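Local coordinates for protein Lpg2148(MvcA) (Legionella pneumophila subsp. pneumophila str. Philadelphia 1, PDB 6K11) that probably removes ubiquitin from the host enzyme UBE2N through a deamidase-type activity, and so regulates UBE2N as a bacterial effector, at residues P174-K177 / K178-L182; V215-F218 / N219-E223; G257-L261 / Q262-V266; F304-R308 / G309-F313. All blocks are in the same frame, centred on the assembly; numbering follows the deposited sequence.

Contact 1: P174-K177 / K178-L182; sequences PGKK and KCTQL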
loop_
_atom_site.group_PDB
_atom_site.type_symbol
_atom_site.label_atom_id
_atom_site.label_comp_id
_atom_site.label_asym_id
_atom_site.label_seq_id
_atom_site.Cartn_x
_atom_site.Cartn_y
_atom_site.Cartn_z
ATOM N N PRO A 174 27.636 14.042 -14.804
ATOM C CA PRO A 174 28.383 15.154 -15.425
ATOM C C PRO A 174 29.061 16.067 -14.410
ATOM O O PRO A 174 28.519 16.348 -13.341
ATOM C CB PRO A 174 27.300 15.906 -16.208
ATOM C CG PRO A 174 26.287 14.870 -16.536
ATOM C CD PRO A 174 26.253 13.972 -15.314
ATOM N N GLY A 175 30.255 16.561 -14.770
ATOM C CA GLY A 175 30.988 17.464 -13.904
ATOM C C GLY A 175 30.475 18.896 -14.001
ATOM O O GLY A 175 29.610 19.221 -14.813
ATOM N N LYS A 176 31.055 19.770 -13.163
ATOM C CA LYS A 176 30.564 21.150 -13.049
ATOM C C LYS A 176 30.568 21.883 -14.392
ATOM O O LYS A 176 29.608 22.592 -14.724
ATOM C CB LYS A 176 31.400 21.933 -12.039
ATOM C CG LYS A 176 31.143 23.440 -12.062
ATOM C CD LYS A 176 31.236 24.046 -10.658
ATOM C CE LYS A 176 31.376 25.560 -10.692
ATOM N NZ LYS A 176 32.806 25.986 -10.661
ATOM N N LYS A 177 31.639 21.739 -15.170
ATOM C CA LYS A 177 31.712 22.430 -16.456
ATOM C C LYS A 177 30.555 22.050 -17.374
ATOM O O LYS A 177 29.958 22.915 -18.030
ATOM C CB LYS A 177 33.046 22.121 -17.130
ATOM C CG LYS A 177 33.278 22.843 -18.443
ATOM C CD LYS A 177 34.778 22.995 -18.691
ATOM C CE LYS A 177 35.055 23.759 -19.976
ATOM N NZ LYS A 177 36.477 24.229 -20.035
ATOM N N LYS A 178 30.236 20.759 -17.449
ATOM C CA LYS A 178 29.192 20.286 -18.356
ATOM C C LYS A 178 27.802 20.690 -17.872
ATOM O O LYS A 178 26.947 21.085 -18.679
ATOM C CB LYS A 178 29.279 18.762 -18.499
ATOM C CG LYS A 178 28.116 18.135 -19.252
ATOM C CD LYS A 178 28.002 18.682 -20.655
ATOM C CE LYS A 178 27.181 17.748 -21.534
ATOM N NZ LYS A 178 27.120 18.220 -22.948
ATOM N N CYS A 179 27.550 20.572 -16.564
ATOM C CA CYS A 179 26.284 21.028 -15.998
ATOM C C CYS A 179 26.060 22.505 -16.285
ATOM O O CYS A 179 24.955 22.915 -16.661
ATOM C CB CYS A 179 26.261 20.781 -14.497
ATOM S SG CYS A 179 26.187 19.045 -14.089
ATOM N N THR A 180 27.099 23.324 -16.080
ATOM C CA THR A 180 26.999 24.747 -16.390
ATOM C C THR A 180 26.596 24.961 -17.841
ATOM O O THR A 180 25.757 25.822 -18.149
ATOM C CB THR A 180 28.330 25.444 -16.094
ATOM O OG1 THR A 180 28.609 25.378 -14.689
ATOM C CG2 THR A 180 28.272 26.912 -16.508
ATOM N N GLN A 181 27.161 24.166 -18.747
ATOM C CA GLN A 181 26.821 24.300 -20.158
ATOM C C GLN A 181 25.360 23.942 -20.420
ATOM O O GLN A 181 24.631 24.692 -21.081
ATOM C CB GLN A 181 27.767 23.430 -20.981
ATOM C CG GLN A 181 27.542 23.507 -22.468
ATOM C CD GLN A 181 26.533 22.495 -22.923
ATOM O OE1 GLN A 181 26.612 21.326 -22.550
ATOM N NE2 GLN A 181 25.564 22.931 -23.721
ATOM N N LEU A 182 24.917 22.780 -19.930
ATOM C CA LEU A 182 23.521 22.378 -20.106
ATOM C C LEU A 182 22.579 23.374 -19.449
ATOM O O LEU A 182 21.505 23.674 -19.987
ATOM C CB LEU A 182 23.293 20.982 -19.506
ATOM C CG LEU A 182 23.918 19.769 -20.180
ATOM C CD1 LEU A 182 23.844 18.539 -19.252
ATOM C CD2 LEU A 182 23.229 19.493 -21.497
#
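The flat group here is the Gln181 amide, and Lys178 NZ donates to its OE1 at 3.2 Å, from a position tilted 24° out of the carbonyl plane. Lys178 reaches it by bending at chi2, which turns the chain along the helix after CG has passed Pro174; the ammonium group also forms a salt bridge with Glu213. The puckered ring of Pro174 meets the first helical turn through its CB corner, where Lys178 and Cys179 come together: Pro174 CB lies 3.9 Å from Lys178 CG and equally far from Cys179 SG.

Gly175 is the N-cap, and its carbonyl starts the alpha-helical ladder: Cys179 N donates to Gly175 O at 3.0 Å with an almost straight N-H (176°). Lys176 O takes the next bond, from Thr180 N at 2.9 Å. Thr180 OG1 also lies 3.0 Å from Lys176 O, held beside its own backbone N by chi1 of -64°. Its single proton could instead go to Glu157 O, so its use remains open. The aliphatic part of Lys176 runs alongside Thr180, pointing the same way.

Within the MvcA insertion domain, the start of helix 176-185 and the Pro174 before it pack against two elements. Pro174 and Cys179 rest on Leu160 of strand 160-163, while Pro174 touches Ile217 and Leu182 packs on Ala210 and Ile214 of helix 206-220.

Contact 2: V215-F218 / N219-E223; sequences VDIF and NEQKE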
loop_
_atom_site.group_PDB
_atom_site.type_symbol
_atom_site.label_atom_id
_atom_site.label_comp_id
_atom_site.label_asym_id
_atom_site.label_seq_id
_atom_site.Cartn_x
_atom_site.Cartn_y
_atom_site.Cartn_z
ATOM N N VAL A 215 18.137 13.309 -21.063
ATOM C CA VAL A 215 17.360 12.068 -21.103
ATOM C C VAL A 215 18.259 10.879 -21.431
ATOM O O VAL A 215 18.129 9.798 -20.832
ATOM C CB VAL A 215 16.198 12.197 -22.110
ATOM C CG1 VAL A 215 15.592 10.841 -22.406
ATOM C CG2 VAL A 215 15.124 13.148 -21.576
ATOM N N ASP A 216 19.172 11.048 -22.396
ATOM C CA ASP A 216 20.100 9.971 -22.745
ATOM C C ASP A 216 20.969 9.595 -21.551
ATOM O O ASP A 216 21.133 8.407 -21.239
ATOM C CB ASP A 216 20.999 10.383 -23.916
ATOM C CG ASP A 216 20.257 10.484 -25.241
ATOM O OD1 ASP A 216 19.191 9.850 -25.398
ATOM O OD2 ASP A 216 20.767 11.194 -26.138
ATOM N N ILE A 217 21.554 10.602 -20.889
ATOM C CA ILE A 217 22.405 10.373 -19.719
ATOM C C ILE A 217 21.641 9.561 -18.677
ATOM O O ILE A 217 22.150 8.578 -18.122
ATOM C CB ILE A 217 22.889 11.721 -19.148
ATOM C CG1 ILE A 217 23.972 12.348 -20.045
ATOM C CG2 ILE A 217 23.411 11.592 -17.718
ATOM C CD1 ILE A 217 24.244 13.811 -19.729
ATOM N N PHE A 218 20.387 9.948 -18.432
ATOM C CA PHE A 218 19.541 9.257 -17.460
ATOM C C PHE A 218 19.236 7.830 -17.895
ATOM O O PHE A 218 19.393 6.889 -17.109
ATOM C CB PHE A 218 18.247 10.043 -17.259
ATOM C CG PHE A 218 17.386 9.531 -16.135
ATOM C CD1 PHE A 218 17.760 9.728 -14.813
ATOM C CD2 PHE A 218 16.196 8.875 -16.401
ATOM C CE1 PHE A 218 16.952 9.265 -13.779
ATOM C CE2 PHE A 218 15.392 8.411 -15.374
ATOM C CZ PHE A 218 15.770 8.614 -14.066
ATOM N N ASN A 219 18.786 7.651 -19.145
ATOM C CA ASN A 219 18.437 6.314 -19.629
ATOM C C ASN A 219 19.624 5.361 -19.576
ATOM O O ASN A 219 19.445 4.149 -19.373
ATOM C CB ASN A 219 17.912 6.369 -21.068
ATOM C CG ASN A 219 16.578 7.069 -21.187
ATOM O OD1 ASN A 219 15.911 7.322 -20.189
ATOM N ND2 ASN A 219 16.176 7.384 -22.420
ATOM N N GLU A 220 20.836 5.887 -19.768
ATOM C CA GLU A 220 22.031 5.052 -19.805
ATOM C C GLU A 220 22.307 4.366 -18.472
ATOM O O GLU A 220 22.933 3.301 -18.447
ATOM C CB GLU A 220 23.249 5.900 -20.191
ATOM C CG GLU A 220 23.350 6.241 -21.664
ATOM C CD GLU A 220 24.310 5.324 -22.412
ATOM O OE1 GLU A 220 23.842 4.564 -23.292
ATOM O OE2 GLU A 220 25.528 5.366 -22.118
ATOM N N GLN A 221 21.891 4.968 -17.354
ATOM C CA GLN A 221 22.178 4.434 -16.028
ATOM C C GLN A 221 20.917 4.004 -15.278
ATOM O O GLN A 221 20.937 3.928 -14.042
ATOM C CB GLN A 221 22.949 5.471 -15.214
ATOM C CG GLN A 221 22.221 6.804 -15.065
ATOM C CD GLN A 221 23.147 7.905 -14.586
ATOM O OE1 GLN A 221 23.688 7.843 -13.485
ATOM N NE2 GLN A 221 23.337 8.922 -15.420
ATOM N N LYS A 222 19.838 3.695 -16.003
ATOM C CA LYS A 222 18.532 3.437 -15.390
ATOM C C LYS A 222 18.555 2.269 -14.411
ATOM O O LYS A 222 17.709 2.210 -13.508
ATOM C CB LYS A 222 17.486 3.149 -16.483
ATOM C CG LYS A 222 16.722 4.377 -16.967
ATOM C CD LYS A 222 15.478 3.978 -17.789
ATOM C CE LYS A 222 14.797 5.193 -18.419
ATOM N NZ LYS A 222 13.396 5.465 -17.954
ATOM N N GLU A 223 19.493 1.336 -14.571
ATOM C CA GLU A 223 19.560 0.208 -13.656
ATOM C C GLU A 223 20.059 0.604 -12.274
ATOM O O GLU A 223 20.050 -0.240 -11.373
ATOM C CB GLU A 223 20.432 -0.903 -14.255
ATOM C CG GLU A 223 21.930 -0.624 -14.262
ATOM C CD GLU A 223 22.359 0.603 -15.096
ATOM O OE1 GLU A 223 23.511 1.062 -14.893
ATOM O OE2 GLU A 223 21.578 1.082 -15.969
#
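Gln221 folds back against Ile217, one turn earlier on the helix. From CB, chi1 of 58° turns CG to a place between the backbone N and the carbonyl carbon, and there CG is 3.5 Å from Phe218 O and nearly as close to Ile217 O. Beyond CG the chain is extended, which carries CD past the Ile217 carbonyl and brings the amide nitrogen to it: Gln221 NE2 donates to Ile217 O at 3.0 Å along a nearly straight N-H (168°). The acceptor lies close to the amide plane of Gln221, but the nitrogen stands 60° out of the carbonyl plane of Ile217, so no lone pair is addressed directly. NE2 also touches Ile217 CG2 at 3.5 Å. Partners outside the contact hold the amide from both ends, Leu172 O at NE2 and Arg224 at OE1, and together they should fix its rotation.

The backbone N of Gln221 does not continue the alpha-helical pattern; it donates to Phe218 O at 3.2 Å. In the two residues just before it the i+4 bonds persist, with Asn219 N on Val215 O at 2.8 Å and Glu220 N on Asp216 O. Asn219 lies alongside Val215, its ND2 3.5 Å from Val215 CG1. The Phe218 ring crosses Asn219 at about a right angle and is buried among Phe162, Phe225, Pro132 and Leu172.

Such a shift from i+4 to i+3 bonding is typical of the C-terminal end of an alpha helix, here helix 206-220 of the MvcA insertion domain, where the Gln221 amide also takes Ile217 O.

Contact 3: G257-L261 / Q262-V266; sequences GSHTL and QDWFV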
loop_
_atom_site.group_PDB
_atom_site.type_symbol
_atom_site.label_atom_id
_atom_site.label_comp_id
_atom_site.label_asym_id
_atom_site.label_seq_id
_atom_site.Cartn_x
_atom_site.Cartn_y
_atom_site.Cartn_z
ATOM N N GLY A 257 -8.947 5.090 1.771
ATOM C CA GLY A 257 -9.875 6.028 1.152
ATOM C C GLY A 257 -11.101 5.388 0.544
ATOM O O GLY A 257 -12.028 6.112 0.148
ATOM N N SER A 258 -11.144 4.055 0.464
ATOM C CA SER A 258 -12.269 3.342 -0.130
ATOM C C SER A 258 -13.016 2.492 0.890
ATOM O O SER A 258 -14.227 2.675 1.050
ATOM C CB SER A 258 -11.799 2.473 -1.304
ATOM O OG SER A 258 -12.903 1.754 -1.848
ATOM N N HIS A 259 -12.342 1.556 1.566
ATOM C CA HIS A 259 -13.010 0.632 2.474
ATOM C C HIS A 259 -11.972 -0.002 3.397
ATOM O O HIS A 259 -10.791 -0.108 3.046
ATOM C CB HIS A 259 -13.755 -0.463 1.696
ATOM C CG HIS A 259 -12.858 -1.266 0.803
ATOM N ND1 HIS A 259 -12.589 -0.895 -0.497
ATOM C CD2 HIS A 259 -12.131 -2.389 1.034
ATOM C CE1 HIS A 259 -11.766 -1.774 -1.039
ATOM N NE2 HIS A 259 -11.466 -2.683 -0.132
ATOM N N THR A 260 -12.424 -0.405 4.588
ATOM C CA THR A 260 -11.593 -1.139 5.531
ATOM C C THR A 260 -11.757 -2.644 5.333
ATOM O O THR A 260 -12.616 -3.113 4.588
ATOM C CB THR A 260 -11.962 -0.789 6.976
ATOM O OG1 THR A 260 -13.307 -1.219 7.218
ATOM C CG2 THR A 260 -11.895 0.745 7.197
ATOM N N LEU A 261 -10.930 -3.410 6.049
ATOM C CA LEU A 261 -11.079 -4.861 6.019
ATOM C C LEU A 261 -12.447 -5.273 6.549
ATOM O O LEU A 261 -13.084 -6.195 6.015
ATOM C CB LEU A 261 -9.952 -5.507 6.825
ATOM C CG LEU A 261 -9.932 -7.038 6.902
ATOM C CD1 LEU A 261 -9.860 -7.635 5.506
ATOM C CD2 LEU A 261 -8.765 -7.508 7.773
ATOM N N GLN A 262 -12.930 -4.576 7.580
ATOM C CA GLN A 262 -14.270 -4.848 8.100
ATOM C C GLN A 262 -15.333 -4.650 7.017
ATOM O O GLN A 262 -16.199 -5.513 6.822
ATOM C CB GLN A 262 -14.548 -3.946 9.303
ATOM C CG GLN A 262 -16.024 -3.857 9.670
ATOM C CD GLN A 262 -16.257 -2.991 10.886
ATOM O OE1 GLN A 262 -15.727 -1.880 10.988
ATOM N NE2 GLN A 262 -17.039 -3.501 11.828
ATOM N N ASP A 263 -15.273 -3.512 6.304
ATOM C CA ASP A 263 -16.177 -3.242 5.184
ATOM C C ASP A 263 -16.110 -4.362 4.158
ATOM O O ASP A 263 -17.138 -4.821 3.644
ATOM C CB ASP A 263 -15.821 -1.916 4.472
ATOM C CG ASP A 263 -16.049 -0.664 5.320
ATOM O OD1 ASP A 263 -16.945 -0.634 6.187
ATOM O OD2 ASP A 263 -15.311 0.330 5.086
ATOM N N TRP A 264 -14.889 -4.782 3.825
ATOM C CA TRP A 264 -14.680 -5.841 2.843
ATOM C C TRP A 264 -15.432 -7.104 3.235
ATOM O O TRP A 264 -16.206 -7.658 2.441
ATOM C CB TRP A 264 -13.177 -6.106 2.722
ATOM C CG TRP A 264 -12.773 -7.163 1.737
ATOM C CD1 TRP A 264 -12.463 -8.480 2.004
ATOM C CD2 TRP A 264 -12.595 -6.986 0.331
ATOM N NE1 TRP A 264 -12.095 -9.122 0.845
ATOM C CE2 TRP A 264 -12.179 -8.230 -0.200
ATOM C CE3 TRP A 264 -12.755 -5.890 -0.538
ATOM C CZ2 TRP A 264 -11.908 -8.410 -1.562
ATOM C CZ3 TRP A 264 -12.476 -6.061 -1.890
ATOM C CH2 TRP A 264 -12.053 -7.319 -2.391
ATOM N N PHE A 265 -15.247 -7.553 4.480
ATOM C CA PHE A 265 -15.932 -8.755 4.947
ATOM C C PHE A 265 -17.441 -8.546 5.066
ATOM O O PHE A 265 -18.221 -9.456 4.760
ATOM C CB PHE A 265 -15.344 -9.184 6.296
ATOM C CG PHE A 265 -14.041 -9.954 6.200
ATOM C CD1 PHE A 265 -13.914 -11.048 5.360
ATOM C CD2 PHE A 265 -12.965 -9.599 6.983
ATOM C CE1 PHE A 265 -12.719 -11.758 5.300
ATOM C CE2 PHE A 265 -11.778 -10.311 6.949
ATOM C CZ PHE A 265 -11.655 -11.399 6.110
ATOM N N VAL A 266 -17.882 -7.372 5.534
ATOM C CA VAL A 266 -19.327 -7.124 5.613
ATOM C C VAL A 266 -19.967 -7.220 4.222
ATOM O O VAL A 266 -21.105 -7.695 4.076
ATOM C CB VAL A 266 -19.606 -5.751 6.277
ATOM C CG1 VAL A 266 -21.069 -5.365 6.157
ATOM C CG2 VAL A 266 -19.190 -5.763 7.769
HETATM O O HOH W 1 -14.672 -0.222 9.264
#
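Thr260 is where the chain turns from extended to helical: its own backbone is still extended, and from Leu261 onward the backbone is alpha-helical. Thr260 O accepts from Trp264 N at 2.9 Å and Leu261 O from Phe265 N at 3.0 Å, the opening bonds of helix 261-266. Just upstream, Ser258 and His259 both face Tyr255, a classic beta bulge.

Two reciprocal bonds between Thr260 and Asp263 make a capping box. Asp263 N donates to Thr260 OG1 at 3.2 Å, a bond made possible by chi1 of 64°, which swings the hydroxyl toward the helix end. In return Thr260 N donates to Asp263 OD2 at 3.0 Å, meeting the oxygen from above the carboxylate plane. Two backbone N-H groups at the N-terminal end of the helix are thereby engaged. A water 2.7 Å from Thr260 OG1 donates to Gln262 OE1, while Gln262 NE2 bonds to Gln17 O.

His259 lies beside Trp264, the planes 22° apart but slid so far that the rings barely overlap; the nearest atoms are His259 NE2 and Trp264 CE3, at 3.5 Å. The other nitrogen of the imidazole shares a hydrogen bond with Ser258 OG, and the indole NE1 bonds to Pro251 O. On a different side of the turn, Leu261 and Phe265 run alongside each other, Leu261 CD1 touching Phe265 CE2 at 3.6 Å, and both pack on Ser16 of helix 4-19.

Contact 4: F304-R308 / G309-F313; sequences FFSKR and GREAF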
loop_
_atom_site.group_PDB
_atom_site.type_symbol
_atom_site.label_atom_id
_atom_site.label_comp_id
_atom_site.label_asym_id
_atom_site.label_seq_id
_atom_site.Cartn_x
_atom_site.Cartn_y
_atom_site.Cartn_z
ATOM N N PHE A 304 -11.244 -6.589 -9.029
ATOM C CA PHE A 304 -10.690 -7.325 -7.899
ATOM C C PHE A 304 -10.600 -6.486 -6.624
ATOM O O PHE A 304 -10.734 -7.039 -5.528
ATOM C CB PHE A 304 -9.304 -7.875 -8.253
ATOM C CG PHE A 304 -9.344 -9.130 -9.106
ATOM C CD1 PHE A 304 -10.552 -9.624 -9.583
ATOM C CD2 PHE A 304 -8.164 -9.789 -9.449
ATOM C CE1 PHE A 304 -10.597 -10.794 -10.369
ATOM C CE2 PHE A 304 -8.191 -10.952 -10.227
ATOM C CZ PHE A 304 -9.406 -11.458 -10.683
ATOM N N PHE A 305 -10.361 -5.174 -6.724
ATOM C CA PHE A 305 -9.916 -4.404 -5.563
ATOM C C PHE A 305 -10.835 -3.246 -5.166
ATOM O O PHE A 305 -10.564 -2.586 -4.154
ATOM C CB PHE A 305 -8.494 -3.846 -5.802
ATOM C CG PHE A 305 -7.489 -4.880 -6.288
ATOM C CD1 PHE A 305 -7.419 -6.138 -5.702
ATOM C CD2 PHE A 305 -6.616 -4.581 -7.327
ATOM C CE1 PHE A 305 -6.519 -7.097 -6.160
ATOM C CE2 PHE A 305 -5.684 -5.528 -7.771
ATOM C CZ PHE A 305 -5.642 -6.788 -7.180
ATOM N N SER A 306 -11.903 -2.969 -5.907
ATOM C CA SER A 306 -12.779 -1.880 -5.490
ATOM C C SER A 306 -13.608 -2.300 -4.277
ATOM O O SER A 306 -13.798 -3.480 -4.002
ATOM C CB SER A 306 -13.735 -1.464 -6.627
ATOM O OG SER A 306 -14.827 -2.368 -6.696
ATOM N N LYS A 307 -14.119 -1.309 -3.565
ATOM C CA LYS A 307 -15.237 -1.557 -2.661
ATOM C C LYS A 307 -16.396 -2.196 -3.433
ATOM O O LYS A 307 -16.686 -1.811 -4.572
ATOM C CB LYS A 307 -15.686 -0.228 -2.041
ATOM C CG LYS A 307 -16.786 -0.355 -0.989
ATOM C CD LYS A 307 -17.184 1.025 -0.487
ATOM C CE LYS A 307 -18.173 0.950 0.693
ATOM N NZ LYS A 307 -18.746 2.311 0.969
ATOM N N ARG A 308 -17.067 -3.172 -2.819
ATOM C CA ARG A 308 -18.138 -3.863 -3.535
ATOM C C ARG A 308 -19.231 -2.880 -3.935
ATOM O O ARG A 308 -19.659 -2.041 -3.136
ATOM C CB ARG A 308 -18.724 -5.004 -2.694
ATOM C CG ARG A 308 -19.521 -5.978 -3.557
ATOM C CD ARG A 308 -19.982 -7.235 -2.839
ATOM N NE ARG A 308 -20.609 -8.122 -3.823
ATOM C CZ ARG A 308 -21.310 -9.217 -3.547
ATOM N NH1 ARG A 308 -21.485 -9.604 -2.289
ATOM N NH2 ARG A 308 -21.840 -9.921 -4.555
ATOM N N GLY A 309 -19.660 -2.965 -5.192
ATOM C CA GLY A 309 -20.616 -2.021 -5.743
ATOM C C GLY A 309 -20.012 -0.803 -6.426
ATOM O O GLY A 309 -20.754 -0.051 -7.076
ATOM N N ARG A 310 -18.699 -0.564 -6.291
ATOM C CA ARG A 310 -18.053 0.578 -6.937
ATOM C C ARG A 310 -17.149 0.166 -8.098
ATOM O O ARG A 310 -16.334 0.975 -8.558
ATOM C CB ARG A 310 -17.250 1.398 -5.923
ATOM C CG ARG A 310 -17.999 1.751 -4.640
ATOM C CD ARG A 310 -18.791 3.022 -4.805
ATOM N NE ARG A 310 -17.910 4.174 -4.929
ATOM C CZ ARG A 310 -18.323 5.437 -5.006
ATOM N NH1 ARG A 310 -19.621 5.729 -4.976
ATOM N NH2 ARG A 310 -17.425 6.412 -5.099
ATOM N N GLU A 311 -17.300 -1.058 -8.601
ATOM C CA GLU A 311 -16.412 -1.572 -9.634
ATOM C C GLU A 311 -16.453 -0.709 -10.902
ATOM O O GLU A 311 -15.451 -0.626 -11.623
ATOM C CB GLU A 311 -16.792 -3.022 -9.954
ATOM C CG GLU A 311 -16.390 -4.061 -8.878
ATOM C CD GLU A 311 -17.410 -4.186 -7.724
ATOM O OE1 GLU A 311 -18.482 -3.538 -7.782
ATOM O OE2 GLU A 311 -17.134 -4.940 -6.761
ATOM N N ALA A 312 -17.587 -0.044 -11.182
ATOM C CA ALA A 312 -17.702 0.769 -12.399
ATOM C C ALA A 312 -17.012 2.131 -12.297
ATOM O O ALA A 312 -16.726 2.745 -13.336
ATOM C CB ALA A 312 -19.181 0.994 -12.751
ATOM N N PHE A 313 -16.766 2.631 -11.085
ATOM C CA PHE A 313 -16.178 3.948 -10.867
ATOM C C PHE A 313 -14.742 3.909 -10.367
ATOM O O PHE A 313 -14.013 4.888 -10.566
ATOM C CB PHE A 313 -17.000 4.748 -9.840
ATOM C CG PHE A 313 -18.454 4.388 -9.816
ATOM C CD1 PHE A 313 -19.236 4.558 -10.950
ATOM C CD2 PHE A 313 -19.040 3.874 -8.665
ATOM C CE1 PHE A 313 -20.585 4.224 -10.946
ATOM C CE2 PHE A 313 -20.384 3.535 -8.649
ATOM C CZ PHE A 313 -21.162 3.717 -9.796
#
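A type II beta turn from Lys307 to Arg310 reverses the chain just after helix 294-305, and Arg310 N closes it by donating to Lys307 O at 2.9 Å. Gly309 occupies the third position of the turn with a positive phi of 91°.

Lys307 O is gripped twice. Besides Arg310 N, it accepts from Ser306 OG at 2.9 Å, and the two donors approach from opposite faces of the carbonyl plane. Ser306 can reach it because chi1 of 80° points the hydroxyl between its own backbone N and carbonyl carbon; there OG also presses on Glu311 CG at 3.2 Å.

Glu311 bends at chi2, which curls its carboxylate back under the turn. Glu311 OE1 takes a weak bond from Gly309 N at 2.9 Å, and OE2 lies 3.5 Å from Arg308 CA. The Arg308 and Glu311 side chains cross at a slant, with the guanidinium and carboxylate planes nearly perpendicular (85°), and they do not pair: Arg308 NE stays 5.6 Å from Glu311 OE2. Each group has a partner outside the turn, since OE2 forms a salt bridge with Lys269 and Arg308 NH1 donates to Ser267 O. Lys269 also bonds to Ser306 O, and so ties the residues on both flanks of the turn to helix 269-274. Arg310 packs its CG against Lys307 CB at 4.0 Å.

Glycine at the third position, together with the bond from Arg310 N to Lys307 O, marks a classic type II turn, to which the folded-in carboxylate is a local addition; this exposed reversal leads out of a helix into the loop before strand 325-333.

How the contacts relate
Along the chain the four contacts follow one another in series and gather into two distant pairs. Contacts 1 and 2 both lie in the MvcA insertion domain, with centres 17 Å apart; the residues leading into helix 176-185 meet helix 206-220 near its end, where Pro174 CG touches Ile217 CD1 at 3.9 Å. Contacts 3 and 4 lie closer together, about 11 Å between centres. Here the start of helix 261-266 with its preceding loop packs on the last turn of helix 294-305 and the residues after it, with Trp264 against Phe304 and His259 against Phe305 and Lys307. The pairs are well separated, contacts 1 and 3 by about 53 Å between centres, consistent with an insertion domain that projects from the body of the protein.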